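Local coordinates for tailspike protein (Acinetobacter phage vB_ApiP_P1, PDB 6E1R) that probably recognises and cleaves the capsular polysaccharide of its Acinetobacter host as the trimeric tailspike of the phage, at residues G233-S239 with T262-E268; F258-T262 with Q285-T289. One frame throughout, in Å; residues are numbered along the deposited sequence.

Contact 1: G233-S239 with T262-E268; sequences GFKAIRS and TDDCMIE
Lys-235 leaves its backbone with chi1 at 178°, CG lying opposite the N, and bends at chi3 (-66°), which carries its ammonium group across to Asp-264 and Glu-268 and joins two successive coils of a right-handed parallel beta-helix, the fold familiar from phage tailspikes. Glu-268 meets it on an extended chain, offering OE1 nearly along the C-O direction at 2.7 Å from Lys-235 NZ. Asp-264 OD1 binds Lys-235 NZ through its syn lone pair at 2.8 Å, while Asp-263 OD2 makes only a long salt bridge, its stronger partner being Arg-205. A water accepts from both Lys-235 NZ and Arg-238 NH2, and Asp-264 OD2 turns to Lys-294. A long flexible lysine suits the place, since one buried cation can serve several acids.

Behind the charges the backbones pair in parallel: Ile-237 N gives a bond to Met-266 O, Glu-268 N to Ile-237 O and Ser-239 N to Glu-268 O. Ile-237 and Ile-267, beta-branched and in register, share the sheet face that Trp-276 packs against. The backbone of Gly-233 adopts angles at which a CB would be jammed against the preceding carbonyl O; beside it, Phe-234 N bonds Thr-262 OG1. At the corner, the small Ala-236 leaves room for the selenomethionine Met-266, whose CE lies at the Phe-234 ring edge, 3.6 Å from Phe-234 CE2.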
loop_
_atom_site.group_PDB
_atom_site.type_symbol
_atom_site.label_atom_id
_atom_site.label_comp_id
_atom_site.label_asym_id
_atom_site.label_seq_id
_atom_site.Cartn_x
_atom_site.Cartn_y
_atom_site.Cartn_z
ATOM N N GLY A 233 -20.753 22.862 14.778
ATOM C CA GLY A 233 -19.584 22.286 14.139
ATOM C C GLY A 233 -19.719 20.782 14.025
ATOM O O GLY A 233 -20.492 20.138 14.736
ATOM N N PHE A 234 -18.950 20.208 13.104
ATOM C CA PHE A 234 -18.930 18.765 12.902
ATOM C C PHE A 234 -17.487 18.304 12.803
ATOM O O PHE A 234 -16.730 18.799 11.962
ATOM C CB PHE A 234 -19.703 18.363 11.643
ATOM C CG PHE A 234 -19.484 16.933 11.230
ATOM C CD1 PHE A 234 -20.154 15.903 11.871
ATOM C CD2 PHE A 234 -18.610 16.619 10.202
ATOM C CE1 PHE A 234 -19.955 14.587 11.498
ATOM C CE2 PHE A 234 -18.407 15.304 9.823
ATOM C CZ PHE A 234 -19.081 14.288 10.473
ATOM N N LYS A 235 -17.116 17.352 13.652
ATOM C CA LYS A 235 -15.816 16.703 13.600
ATOM C C LYS A 235 -16.039 15.214 13.391
ATOM O O LYS A 235 -16.895 14.613 14.047
ATOM C CB LYS A 235 -15.005 16.960 14.874
ATOM C CG LYS A 235 -13.651 16.264 14.887
ATOM C CD LYS A 235 -12.840 16.625 16.120
ATOM C CE LYS A 235 -12.464 18.099 16.112
ATOM N NZ LYS A 235 -11.672 18.489 17.311
ATOM N N ALA A 236 -15.274 14.625 12.472
ATOM C CA ALA A 236 -15.473 13.221 12.137
ATOM C C ALA A 236 -15.093 12.320 13.306
ATOM O O ALA A 236 -15.906 11.518 13.778
ATOM C CB ALA A 236 -14.669 12.861 10.888
ATOM N N ILE A 237 -13.858 12.435 13.786
ATOM C CA ILE A 237 -13.329 11.534 14.802
ATOM C C ILE A 237 -12.531 12.330 15.828
ATOM O O ILE A 237 -11.744 13.213 15.472
ATOM C CB ILE A 237 -12.459 10.425 14.169
ATOM C CG1 ILE A 237 -13.312 9.533 13.265
ATOM C CG2 ILE A 237 -11.767 9.591 15.239
ATOM C CD1 ILE A 237 -12.523 8.513 12.502
ATOM N N ARG A 238 -12.745 12.011 17.105
ATOM C CA ARG A 238 -11.944 12.536 18.213
ATOM C C ARG A 238 -11.687 11.375 19.166
ATOM O O ARG A 238 -12.584 10.976 19.916
ATOM C CB ARG A 238 -12.633 13.663 18.968
ATOM C CG ARG A 238 -11.699 14.283 20.005
ATOM C CD ARG A 238 -12.442 15.038 21.096
ATOM N NE ARG A 238 -12.899 16.375 20.749
ATOM C CZ ARG A 238 -13.672 17.104 21.548
ATOM N NH1 ARG A 238 -14.062 16.609 22.715
ATOM N NH2 ARG A 238 -14.053 18.321 21.187
ATOM N N SER A 239 -10.477 10.836 19.139
ATOM C CA SER A 239 -10.103 9.730 20.013
ATOM C C SER A 239 -9.120 10.281 21.039
ATOM O O SER A 239 -7.949 10.512 20.729
ATOM C CB SER A 239 -9.507 8.575 19.213
ATOM O OG SER A 239 -10.405 8.141 18.209
ATOM N N THR A 262 -16.248 21.366 9.828
ATOM C CA THR A 262 -16.322 22.767 10.228
ATOM C C THR A 262 -15.659 23.065 11.565
ATOM O O THR A 262 -15.675 24.225 11.992
ATOM C CB THR A 262 -17.786 23.240 10.281
ATOM O OG1 THR A 262 -18.597 22.234 10.901
ATOM C CG2 THR A 262 -18.314 23.519 8.881
ATOM N N ASP A 263 -15.072 22.077 12.228
ATOM C CA ASP A 263 -14.411 22.284 13.507
ATOM C C ASP A 263 -12.943 22.635 13.268
ATOM O O ASP A 263 -12.533 22.965 12.151
ATOM C CB ASP A 263 -14.583 21.043 14.382
ATOM C CG ASP A 263 -14.482 21.354 15.862
ATOM O OD1 ASP A 263 -14.222 22.527 16.208
ATOM O OD2 ASP A 263 -14.671 20.428 16.678
ATOM N N ASP A 264 -12.130 22.576 14.326
ATOM C CA ASP A 264 -10.709 22.872 14.175
ATOM C C ASP A 264 -10.008 21.815 13.333
ATOM O O ASP A 264 -9.023 22.119 12.652
ATOM C CB ASP A 264 -10.042 22.990 15.545
ATOM C CG ASP A 264 -10.165 21.722 16.363
ATOM O OD1 ASP A 264 -11.257 21.117 16.362
ATOM O OD2 ASP A 264 -9.170 21.334 17.010
ATOM N N CYS A 265 -10.500 20.578 13.364
ATOM C CA CYS A 265 -9.968 19.520 12.521
ATOM C C CYS A 265 -11.059 18.489 12.271
ATOM O O CYS A 265 -12.121 18.511 12.895
ATOM C CB CYS A 265 -8.727 18.871 13.146
ATOM S SG CYS A 265 -8.974 18.238 14.814
HETATM N N MSE A 266 -10.784 17.588 11.334
HETATM C CA MSE A 266 -11.734 16.544 10.976
HETATM C C MSE A 266 -11.475 15.286 11.796
HETATM O O MSE A 266 -12.400 14.681 12.336
HETATM C CB MSE A 266 -11.648 16.236 9.479
HETATM C CG MSE A 266 -12.796 15.398 8.941
HETATM SE SE MSE A 266 -14.538 16.242 9.208
HETATM C CE MSE A 266 -15.504 15.392 7.744
ATOM N N ILE A 267 -10.205 14.903 11.887
ATOM C CA ILE A 267 -9.775 13.730 12.637
ATOM C C ILE A 267 -8.758 14.175 13.678
ATOM O O ILE A 267 -7.863 14.973 13.380
ATOM C CB ILE A 267 -9.182 12.650 11.710
ATOM C CG1 ILE A 267 -10.175 12.299 10.601
ATOM C CG2 ILE A 267 -8.811 11.406 12.503
ATOM C CD1 ILE A 267 -9.628 11.340 9.569
ATOM N N GLU A 268 -8.897 13.661 14.898
ATOM C CA GLU A 268 -8.037 14.065 16.000
ATOM C C GLU A 268 -7.834 12.897 16.953
ATOM O O GLU A 268 -8.789 12.195 17.297
ATOM C CB GLU A 268 -8.629 15.257 16.761
ATOM C CG GLU A 268 -7.808 15.699 17.962
ATOM C CD GLU A 268 -8.413 16.892 18.678
ATOM O OE1 GLU A 268 -9.617 17.158 18.480
ATOM O OE2 GLU A 268 -7.685 17.561 19.440
HETATM O O HOH W 1 -13.799 19.642 11.452
HETATM O O HOH W 2 -13.896 19.604 18.821
#

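Contact 2: F258-T262 with Q285-T289; sequences FRKGT and QNLCT
Gln-285 opens the contact alongside Lys-260, its extended chain pointing the same way as the lysine's. Its OE1 lies 3.3 Å from Lys-260 CE, and a water to which Lys-260 NZ donates only weakly gives a bond to that oxygen. The Gln-285 carbonyl accepts a weak bond from Lys-260 N; both residues have positive phi, so the two coils turn the same corner in the same way. Asn-286 follows and bridges the corner with both ends of its amide. CG anti to its carbonyl carbon (chi1 -61°) and chi2 of -88° turn ND2 to Phe-258 O, 3.2 Å away and above that carbonyl plane, and OD1 to Gly-261 N, also at 3.2 Å. A short side chain with both a donor and an acceptor suits these two backbone groups. Gly-261 suits its place because a CB there would lie tight against Asn-286 OD1 and Cys-288 SG. Leu-287 N then bonds Gly-261 O at 2.7 Å. A water joins Leu-287 O to Thr-262 O. The carbonyl of Cys-288 bonds Thr-314 OG1. Asn-311 OD1 of the next coil accepts from Asn-286 N, much as Asn-286 OD1 accepts from Gly-261 N, so the pattern recurs here: an asparagine whose amide hydrogen-bonds the backbone of the adjacent coil at a turn is a recurrent feature of parallel beta-helices.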
loop_
_atom_site.group_PDB
_atom_site.type_symbol
_atom_site.label_atom_id
_atom_site.label_comp_id
_atom_site.label_asym_id
_atom_site.label_seq_id
_atom_site.Cartn_x
_atom_site.Cartn_y
_atom_site.Cartn_z
ATOM N N PHE A 258 -14.545 11.920 3.860
ATOM C CA PHE A 258 -14.627 12.966 4.876
ATOM C C PHE A 258 -14.902 14.289 4.173
ATOM O O PHE A 258 -14.007 14.847 3.531
ATOM C CB PHE A 258 -13.339 13.046 5.695
ATOM C CG PHE A 258 -12.971 11.763 6.384
ATOM C CD1 PHE A 258 -12.277 10.770 5.711
ATOM C CD2 PHE A 258 -13.305 11.554 7.713
ATOM C CE1 PHE A 258 -11.934 9.590 6.344
ATOM C CE2 PHE A 258 -12.964 10.376 8.352
ATOM C CZ PHE A 258 -12.277 9.393 7.667
ATOM N N ARG A 259 -16.135 14.785 4.286
ATOM C CA ARG A 259 -16.558 16.006 3.616
ATOM C C ARG A 259 -17.190 16.973 4.608
ATOM O O ARG A 259 -17.796 16.563 5.602
ATOM C CB ARG A 259 -17.563 15.732 2.485
ATOM C CG ARG A 259 -16.996 15.019 1.276
ATOM C CD ARG A 259 -18.021 15.040 0.155
ATOM N NE ARG A 259 -17.515 14.439 -1.073
ATOM C CZ ARG A 259 -17.839 13.225 -1.500
ATOM N NH1 ARG A 259 -18.686 12.477 -0.807
ATOM N NH2 ARG A 259 -17.324 12.763 -2.631
ATOM N N LYS A 260 -17.025 18.267 4.321
ATOM C CA LYS A 260 -17.790 19.344 4.957
ATOM C C LYS A 260 -17.537 19.426 6.461
ATOM O O LYS A 260 -18.465 19.593 7.251
ATOM C CB LYS A 260 -19.288 19.184 4.687
ATOM C CG LYS A 260 -19.685 19.133 3.227
ATOM C CD LYS A 260 -19.375 20.430 2.512
ATOM C CE LYS A 260 -19.708 20.311 1.028
ATOM N NZ LYS A 260 -21.164 20.036 0.801
ATOM N N GLY A 261 -16.275 19.312 6.869
ATOM C CA GLY A 261 -15.937 19.549 8.259
ATOM C C GLY A 261 -15.917 21.032 8.578
ATOM O O GLY A 261 -15.613 21.866 7.730
ATOM N N THR A 262 -16.248 21.366 9.828
ATOM C CA THR A 262 -16.322 22.767 10.228
ATOM C C THR A 262 -15.659 23.065 11.565
ATOM O O THR A 262 -15.675 24.225 11.992
ATOM C CB THR A 262 -17.786 23.240 10.281
ATOM O OG1 THR A 262 -18.597 22.234 10.901
ATOM C CG2 THR A 262 -18.314 23.519 8.881
ATOM N N GLN A 285 -13.615 19.037 0.307
ATOM C CA GLN A 285 -14.717 19.968 0.556
ATOM C C GLN A 285 -14.904 20.266 2.042
ATOM O O GLN A 285 -16.019 20.532 2.496
ATOM C CB GLN A 285 -16.022 19.450 -0.056
ATOM C CG GLN A 285 -15.958 19.271 -1.564
ATOM C CD GLN A 285 -17.253 18.739 -2.145
ATOM O OE1 GLN A 285 -18.260 18.625 -1.448
ATOM N NE2 GLN A 285 -17.232 18.410 -3.431
ATOM N N ASN A 286 -13.820 20.236 2.809
ATOM C CA ASN A 286 -13.883 20.555 4.226
ATOM C C ASN A 286 -13.649 22.046 4.455
ATOM O O ASN A 286 -13.133 22.762 3.594
ATOM C CB ASN A 286 -12.859 19.737 5.012
ATOM C CG ASN A 286 -13.090 18.247 4.890
ATOM O OD1 ASN A 286 -13.847 17.660 5.665
ATOM N ND2 ASN A 286 -12.437 17.623 3.916
ATOM N N LEU A 287 -14.038 22.506 5.641
ATOM C CA LEU A 287 -13.887 23.898 6.049
ATOM C C LEU A 287 -13.236 23.979 7.421
ATOM O O LEU A 287 -13.582 24.833 8.244
ATOM C CB LEU A 287 -15.235 24.614 6.053
ATOM C CG LEU A 287 -15.949 24.725 4.705
ATOM C CD1 LEU A 287 -17.281 25.439 4.863
ATOM C CD2 LEU A 287 -15.068 25.442 3.695
ATOM N N CYS A 288 -12.286 23.087 7.690
ATOM C CA CYS A 288 -11.628 23.060 8.989
ATOM C C CYS A 288 -10.797 24.320 9.194
ATOM O O CYS A 288 -10.217 24.862 8.250
ATOM C CB CYS A 288 -10.746 21.821 9.109
ATOM S SG CYS A 288 -11.635 20.262 8.942
ATOM N N THR A 289 -10.739 24.787 10.443
ATOM C CA THR A 289 -10.091 26.064 10.717
ATOM C C THR A 289 -8.582 25.934 10.885
ATOM O O THR A 289 -7.857 26.905 10.643
ATOM C CB THR A 289 -10.702 26.726 11.955
ATOM O OG1 THR A 289 -10.661 25.822 13.065
ATOM C CG2 THR A 289 -12.146 27.131 11.680
HETATM O O HOH W 3 -20.950 19.865 -2.538
HETATM O O HOH W 4 -15.121 26.197 9.922
#

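From the N terminus, the chain runs through 233-239, down strand 251-254 and strand 257-259, and rounds the corner at 258-262 before entering 262-268, where contact 1 closes one circuit of the beta-helix. Strand 273-278 and strand 281-284 then lead to 285-289, where contact 2 closes an overlapping circuit against the corner just passed. The segments therefore alternate along the chain, crossing rather than nesting, and share Thr-262. The centres of contact 1 and contact 2 lie about 9 Å apart. Thr-289 N probably bonds Asp-263 O, and Met-266 CE packs on Arg-259 O and Asn-286 OD1. Together they tie three consecutive coils along one corner of the solenoid.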